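Local coordinates for protein methyl transferase from Methanosarcina acetivorans (Methanosarcina acetivorans, PDB 6MRO) that is thought to transfer methyl groups from S-adenosylmethionine to a substrate, and binds S-adenosylhomocysteine and calcium ions, at residues 114-117 and 118-121; 161-165 and 166-170. The protein carries 1 engineered substitution. All coordinates share one frame; numbering follows the deposited sequence. Where two conformers were deposited one is given.

Contact 1 of 2, residues 114-117 and 118-121; sequences DEER and LLFT
E116 and F120 are joined by an i to i+4 backbone bond in the first turns of helix 114-127, part of the Rossmann-like methyltransferase fold. F120 N gives its hydrogen to E116 O at 2.9 Å, and T121 N repeats the pattern one residue on, reaching R117 O at 3.0 Å in a nearly straight bond (169°). Nearer the start of the helix, a water bridges D114 O and L118 N in place of the direct i to i+4 bond, donating to the former and accepting from the latter at 3.0 Å.

Side-chain contact is sparse. E116 and L119 run side by side, the glutamate chain folding at chi2 (-56°) until OE1 rests 3.7 Å from L119 CD2, a van der Waals contact between a carboxylate oxygen and a methyl; E116 is partly exposed, which suits its charged end. F120 suits the inner flank: with CG anti to the backbone N (chi1 175°), the ring leaves the turn for L108 and I112, close to V88 of the cofactor site. Beyond its CB, R117 points away from the next turn; its guanidinium bonds through NH1 to F109 O and makes a cation-pi contact with the F109 ring.

T121 is buried, and its hydroxyl is satisfied within the helix: OG1 donates to L118 O at 2.6 Å.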
ATOM      1  N   ASP A 114     -11.317   0.522  12.105  1.00 39.58           N
ATOM      2  CA  ASP A 114     -11.317   1.790  12.832  1.00 44.35           C
ATOM      3  C   ASP A 114     -10.486   1.702  14.105  1.00 44.39           C
ATOM      4  O   ASP A 114      -9.670   2.590  14.387  1.00 45.21           O
ATOM      5  CB  ASP A 114     -12.750   2.207  13.170  1.00 51.85           C
ATOM      6  CG  ASP A 114     -13.515   2.718  11.963  1.00 60.32           C
ATOM      7  OD1 ASP A 114     -12.912   2.845  10.875  1.00 63.26           O
ATOM      8  OD2 ASP A 114     -14.725   2.990  12.107  1.00 65.21           O
ATOM      9  N   GLU A 115     -10.673   0.642  14.892  0.60 45.24           N
ATOM     10  CA  GLU A 115      -9.955   0.538  16.159  0.60 46.67           C
ATOM     11  C   GLU A 115      -8.462   0.306  15.979  0.60 45.86           C
ATOM     12  O   GLU A 115      -7.710   0.443  16.951  0.60 46.82           O
ATOM     13  CB  GLU A 115     -10.558  -0.576  17.019  0.60 47.63           C
ATOM     14  CG  GLU A 115     -11.797  -0.137  17.784  0.60 49.08           C
ATOM     15  CD  GLU A 115     -12.350  -1.220  18.683  0.60 50.60           C
ATOM     16  OE1 GLU A 115     -12.705  -0.909  19.838  0.60 53.16           O
ATOM     17  OE2 GLU A 115     -12.435  -2.381  18.236  0.60 50.93           O
ATOM     18  N   GLU A 116      -8.014  -0.033  14.770  1.00 44.46           N
ATOM     19  CA  GLU A 116      -6.600  -0.229  14.490  1.00 42.43           C
ATOM     20  C   GLU A 116      -5.981   0.926  13.713  1.00 35.39           C
ATOM     21  O   GLU A 116      -4.788   0.871  13.403  1.00 33.79           O
ATOM     22  CB  GLU A 116      -6.393  -1.541  13.719  1.00 43.57           C
ATOM     23  CG  GLU A 116      -6.876  -2.806  14.448  1.00 50.76           C
ATOM     24  CD  GLU A 116      -6.254  -2.994  15.830  1.00 59.45           C
ATOM     25  OE1 GLU A 116      -5.016  -2.898  15.953  1.00 63.61           O
ATOM     26  OE2 GLU A 116      -6.997  -3.267  16.798  1.00 63.51           O
ATOM     27  N   ARG A 117      -6.750   1.978  13.408  1.00 37.18           N
ATOM     28  CA  ARG A 117      -6.269   3.026  12.509  1.00 38.05           C
ATOM     29  C   ARG A 117      -5.180   3.881  13.155  1.00 33.13           C
ATOM     30  O   ARG A 117      -4.176   4.198  12.508  1.00 31.61           O
ATOM     31  CB  ARG A 117      -7.436   3.902  12.045  1.00 45.31           C
ATOM     32  CG  ARG A 117      -8.234   3.325  10.878  1.00 49.88           C
ATOM     33  CD  ARG A 117      -8.520   4.384   9.817  1.00 52.32           C
ATOM     34  NE  ARG A 117      -9.524   3.979   8.829  1.00 58.11           N
ATOM     35  CZ  ARG A 117      -9.339   3.043   7.896  1.00 58.61           C
ATOM     36  NH1 ARG A 117      -8.193   2.382   7.826  1.00 57.61           N
ATOM     37  NH2 ARG A 117     -10.308   2.757   7.032  1.00 60.14           N
ATOM     38  N   LEU A 118      -5.362   4.292  14.416  1.00 36.06           N
ATOM     39  CA  LEU A 118      -4.337   5.112  15.065  1.00 37.67           C
ATOM     40  C   LEU A 118      -3.025   4.348  15.170  1.00 35.11           C
ATOM     41  O   LEU A 118      -1.960   4.868  14.815  1.00 32.94           O
ATOM     42  CB  LEU A 118      -4.802   5.574  16.450  1.00 44.82           C
ATOM     43  CG  LEU A 118      -3.701   5.941  17.465  1.00 50.19           C
ATOM     44  CD1 LEU A 118      -2.861   7.132  17.000  1.00 52.66           C
ATOM     45  CD2 LEU A 118      -4.277   6.215  18.863  1.00 51.10           C
ATOM     46  N   LEU A 119      -3.092   3.105  15.656  1.00 35.42           N
ATOM     47  CA  LEU A 119      -1.911   2.247  15.715  1.00 35.72           C
ATOM     48  C   LEU A 119      -1.264   2.105  14.342  1.00 35.01           C
ATOM     49  O   LEU A 119      -0.034   2.158  14.213  1.00 37.07           O
ATOM     50  CB  LEU A 119      -2.304   0.875  16.265  1.00 39.02           C
ATOM     51  CG  LEU A 119      -1.196  -0.141  16.522  1.00 41.07           C
ATOM     52  CD1 LEU A 119      -0.245   0.423  17.556  1.00 40.30           C
ATOM     53  CD2 LEU A 119      -1.770  -1.481  16.976  1.00 39.98           C
ATOM     54  N   PHE A 120      -2.081   1.922  13.305  1.00 31.49           N
ATOM     55  CA  PHE A 120      -1.556   1.805  11.948  1.00 25.32           C
ATOM     56  C   PHE A 120      -0.735   3.034  11.570  1.00 25.99           C
ATOM     57  O   PHE A 120       0.422   2.917  11.151  1.00 22.83           O
ATOM     58  CB  PHE A 120      -2.719   1.591  10.982  1.00 26.01           C
ATOM     59  CG  PHE A 120      -2.328   1.573   9.531  1.00 24.66           C
ATOM     60  CD1 PHE A 120      -2.478   2.707   8.754  1.00 26.98           C
ATOM     61  CD2 PHE A 120      -1.839   0.413   8.940  1.00 22.92           C
ATOM     62  CE1 PHE A 120      -2.144   2.695   7.408  1.00 28.73           C
ATOM     63  CE2 PHE A 120      -1.500   0.397   7.589  1.00 21.47           C
ATOM     64  CZ  PHE A 120      -1.659   1.546   6.827  1.00 23.37           C
ATOM     65  N   THR A 121      -1.310   4.228  11.736  1.00 29.45           N
ATOM     66  CA  THR A 121      -0.584   5.446  11.386  1.00 26.47           C
ATOM     67  C   THR A 121       0.726   5.550  12.162  1.00 25.26           C
ATOM     68  O   THR A 121       1.752   5.956  11.606  1.00 25.90           O
ATOM     69  CB  THR A 121      -1.444   6.691  11.640  1.00 28.64           C
ATOM     70  OG1 THR A 121      -1.784   6.786  13.035  1.00 32.57           O
ATOM     71  CG2 THR A 121      -2.709   6.654  10.823  1.00 28.95           C
TER
HETATM   72  O   HOH W   1      -7.887   3.666  15.934  1.00 52.01           O

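Contact 2 of 2, residues 161-165 and 166-170; sequences TFSPL and FNIIY
F162 and F166 pack side by side where helix 155-162 gives way to strand 167-177, and their rings form the tight half of this turn. They make an offset edge-to-face pair: the edge of F162, led by CD2, is directed at the face of F166, with centroids 6.0 Å apart and planes at 68°. With CG beside the backbone N (chi1 -62°), the F166 ring lies alongside that of F162, and its CD1 also meets L165 CB at 3.8 Å. In the backbone, F166 N donates to F162 O at 2.8 Å; the oxygen is approached nearly along the C=O axis, but the bond is bent at the hydrogen (131°). The same oxygen lies at the edge of the F166 ring, 3.4 Å from CD1. Large aromatics fit here because V124 of helix 114-127 meets F166, while Y134 and L190 of the sheet meet F162. Were F166 replaced by an alanine, the F162 edge would probably lose the ring face it points at, and a gap is likely to open against V124.

The other side is looser and nearer solvent. S163, a small polar residue suited to an exposed bend, meets the strand through its CA, which makes a CH...O contact with F166 O. The whole is a tight helix-to-strand connection, leading into the outermost antiparallel strand of a Rossmann-like methyltransferase sheet.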
ATOM      1  N   THR A 161      -7.204  11.275   9.375  1.00 30.86           N
ATOM      2  CA  THR A 161      -6.386  10.133   9.779  1.00 29.59           C
ATOM      3  C   THR A 161      -4.896  10.439   9.715  1.00 25.91           C
ATOM      4  O   THR A 161      -4.146  10.088  10.635  1.00 29.79           O
ATOM      5  CB  THR A 161      -6.705   8.931   8.888  1.00 29.62           C
ATOM      6  OG1 THR A 161      -8.083   8.571   9.044  1.00 30.15           O
ATOM      7  CG2 THR A 161      -5.821   7.754   9.242  1.00 27.66           C
ATOM      8  N   PHE A 162      -4.432  11.077   8.640  1.00 27.26           N
ATOM      9  CA  PHE A 162      -2.991  11.174   8.413  1.00 28.74           C
ATOM     10  C   PHE A 162      -2.387  12.541   8.731  1.00 30.48           C
ATOM     11  O   PHE A 162      -1.160  12.634   8.857  1.00 34.31           O
ATOM     12  CB  PHE A 162      -2.669  10.772   6.968  1.00 25.45           C
ATOM     13  CG  PHE A 162      -2.906   9.310   6.702  1.00 24.54           C
ATOM     14  CD1 PHE A 162      -4.035   8.883   6.014  1.00 23.44           C
ATOM     15  CD2 PHE A 162      -2.020   8.365   7.176  1.00 21.43           C
ATOM     16  CE1 PHE A 162      -4.259   7.531   5.800  1.00 23.16           C
ATOM     17  CE2 PHE A 162      -2.243   7.008   6.963  1.00 20.49           C
ATOM     18  CZ  PHE A 162      -3.356   6.598   6.272  1.00 21.36           C
ATOM     19  N   SER A 163      -3.200  13.592   8.854  0.50 28.14           N
ATOM     20  CA  SER A 163      -2.664  14.891   9.259  0.50 29.51           C
ATOM     21  C   SER A 163      -1.969  14.888  10.615  0.50 30.26           C
ATOM     22  O   SER A 163      -0.984  15.636  10.766  0.50 32.19           O
ATOM     23  CB  SER A 163      -3.772  15.950   9.260  0.50 31.40           C
ATOM     24  OG  SER A 163      -4.006  16.449   7.959  0.50 32.97           O
ATOM     25  N   PRO A 164      -2.422  14.152  11.638  1.00 30.74           N
ATOM     26  CA  PRO A 164      -1.747  14.251  12.953  1.00 36.97           C
ATOM     27  C   PRO A 164      -0.265  13.920  12.930  1.00 35.52           C
ATOM     28  O   PRO A 164       0.509  14.533  13.680  1.00 39.34           O
ATOM     29  CB  PRO A 164      -2.522  13.254  13.823  1.00 37.93           C
ATOM     30  CG  PRO A 164      -3.878  13.270  13.260  1.00 34.98           C
ATOM     31  CD  PRO A 164      -3.682  13.383  11.774  1.00 30.44           C
ATOM     32  N   LEU A 165       0.159  12.968  12.099  1.00 29.81           N
ATOM     33  CA  LEU A 165       1.554  12.566  12.041  1.00 31.96           C
ATOM     34  C   LEU A 165       2.237  12.885  10.717  1.00 33.82           C
ATOM     35  O   LEU A 165       3.467  12.792  10.642  1.00 38.05           O
ATOM     36  CB  LEU A 165       1.685  11.061  12.326  1.00 31.27           C
ATOM     37  CG  LEU A 165       1.218  10.576  13.702  1.00 32.97           C
ATOM     38  CD1 LEU A 165       1.212   9.058  13.731  1.00 36.85           C
ATOM     39  CD2 LEU A 165       2.109  11.122  14.798  1.00 36.82           C
ATOM     40  N   PHE A 166       1.493  13.265   9.680  1.00 31.04           N
ATOM     41  CA  PHE A 166       2.065  13.455   8.353  1.00 28.51           C
ATOM     42  C   PHE A 166       1.711  14.823   7.798  1.00 32.66           C
ATOM     43  O   PHE A 166       0.691  15.422   8.158  1.00 33.64           O
ATOM     44  CB  PHE A 166       1.575  12.397   7.359  1.00 24.39           C
ATOM     45  CG  PHE A 166       1.965  10.994   7.725  1.00 24.54           C
ATOM     46  CD1 PHE A 166       1.194  10.257   8.604  1.00 23.74           C
ATOM     47  CD2 PHE A 166       3.116  10.420   7.203  1.00 23.43           C
ATOM     48  CE1 PHE A 166       1.560   8.971   8.957  1.00 23.17           C
ATOM     49  CE2 PHE A 166       3.479   9.137   7.551  1.00 23.80           C
ATOM     50  CZ  PHE A 166       2.697   8.409   8.415  1.00 25.01           C
ATOM     51  N   ASN A 167       2.560  15.302   6.896  1.00 29.54           N
ATOM     52  CA  ASN A 167       2.236  16.472   6.098  1.00 33.37           C
ATOM     53  C   ASN A 167       1.631  15.983   4.790  1.00 33.42           C
ATOM     54  O   ASN A 167       2.252  15.203   4.057  1.00 31.78           O
ATOM     55  CB  ASN A 167       3.468  17.339   5.859  1.00 39.56           C
ATOM     56  CG  ASN A 167       4.001  17.942   7.138  1.00 43.51           C
ATOM     57  OD1 ASN A 167       3.239  18.432   7.977  1.00 46.09           O
ATOM     58  ND2 ASN A 167       5.311  17.893   7.307  1.00 43.42           N
ATOM     59  N   ILE A 168       0.408  16.402   4.523  1.00 32.59           N
ATOM     60  CA  ILE A 168      -0.310  15.931   3.350  1.00 27.60           C
ATOM     61  C   ILE A 168       0.097  16.817   2.183  1.00 26.42           C
ATOM     62  O   ILE A 168       0.000  18.050   2.267  1.00 27.29           O
ATOM     63  CB  ILE A 168      -1.822  15.953   3.592  1.00 31.81           C
ATOM     64  CG1 ILE A 168      -2.153  14.966   4.715  1.00 34.91           C
ATOM     65  CG2 ILE A 168      -2.570  15.584   2.317  1.00 33.27           C
ATOM     66  CD1 ILE A 168      -3.591  14.960   5.130  1.00 39.03           C
ATOM     67  N   ILE A 169       0.602  16.201   1.120  1.00 24.65           N
ATOM     68  CA  ILE A 169       0.996  16.956  -0.063  1.00 25.21           C
ATOM     69  C   ILE A 169      -0.182  17.124  -1.009  1.00 27.77           C
ATOM     70  O   ILE A 169      -0.513  18.244  -1.418  1.00 28.30           O
ATOM     71  CB  ILE A 169       2.198  16.280  -0.757  1.00 30.12           C
ATOM     72  CG1 ILE A 169       3.333  16.028   0.248  1.00 30.71           C
ATOM     73  CG2 ILE A 169       2.683  17.129  -1.927  1.00 33.03           C
ATOM     74  CD1 ILE A 169       3.906  17.270   0.878  1.00 31.94           C
ATOM     75  N   TYR A 170      -0.859  16.020  -1.316  1.00 24.46           N
ATOM     76  CA  TYR A 170      -2.077  16.063  -2.104  1.00 24.60           C
ATOM     77  C   TYR A 170      -2.906  14.817  -1.829  1.00 22.88           C
ATOM     78  O   TYR A 170      -2.398  13.801  -1.342  1.00 21.82           O
ATOM     79  CB  TYR A 170      -1.782  16.190  -3.602  1.00 26.62           C
ATOM     80  CG  TYR A 170      -0.974  15.067  -4.246  1.00 26.21           C
ATOM     81  CD1 TYR A 170      -1.523  13.792  -4.456  1.00 25.77           C
ATOM     82  CD2 TYR A 170       0.312  15.309  -4.708  1.00 24.20           C
ATOM     83  CE1 TYR A 170      -0.791  12.794  -5.069  1.00 25.36           C
ATOM     84  CE2 TYR A 170       1.057  14.312  -5.319  1.00 28.89           C
ATOM     85  CZ  TYR A 170       0.504  13.059  -5.493  1.00 27.36           C
ATOM     86  OH  TYR A 170       1.240  12.077  -6.108  1.00 24.46           O
TER

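How the contacts relate
Both contacts are local and partly buried, but contact 1 lies within a single helix, whereas contact 2 joins a helix end to an edge strand. Regular backbone bonds dominate 114-121; aromatic packing with one bent backbone bond dominates 161-170. Contact 1 is the nearer to the cofactor, through F120; contact 2 lies farther from it, leading into strand 167-177. They meet at T121, whose CG2 packs against T161 CG2 (3.7 Å) and F162 CE2, while its carbonyl oxygen adjoins L165 and F166. This threonine thus fits helix 114-127 against the end of helix 155-162 and the turn after it. F120, T121, F162 and F166 are the buried members; L118, L119 and S163 are exposed.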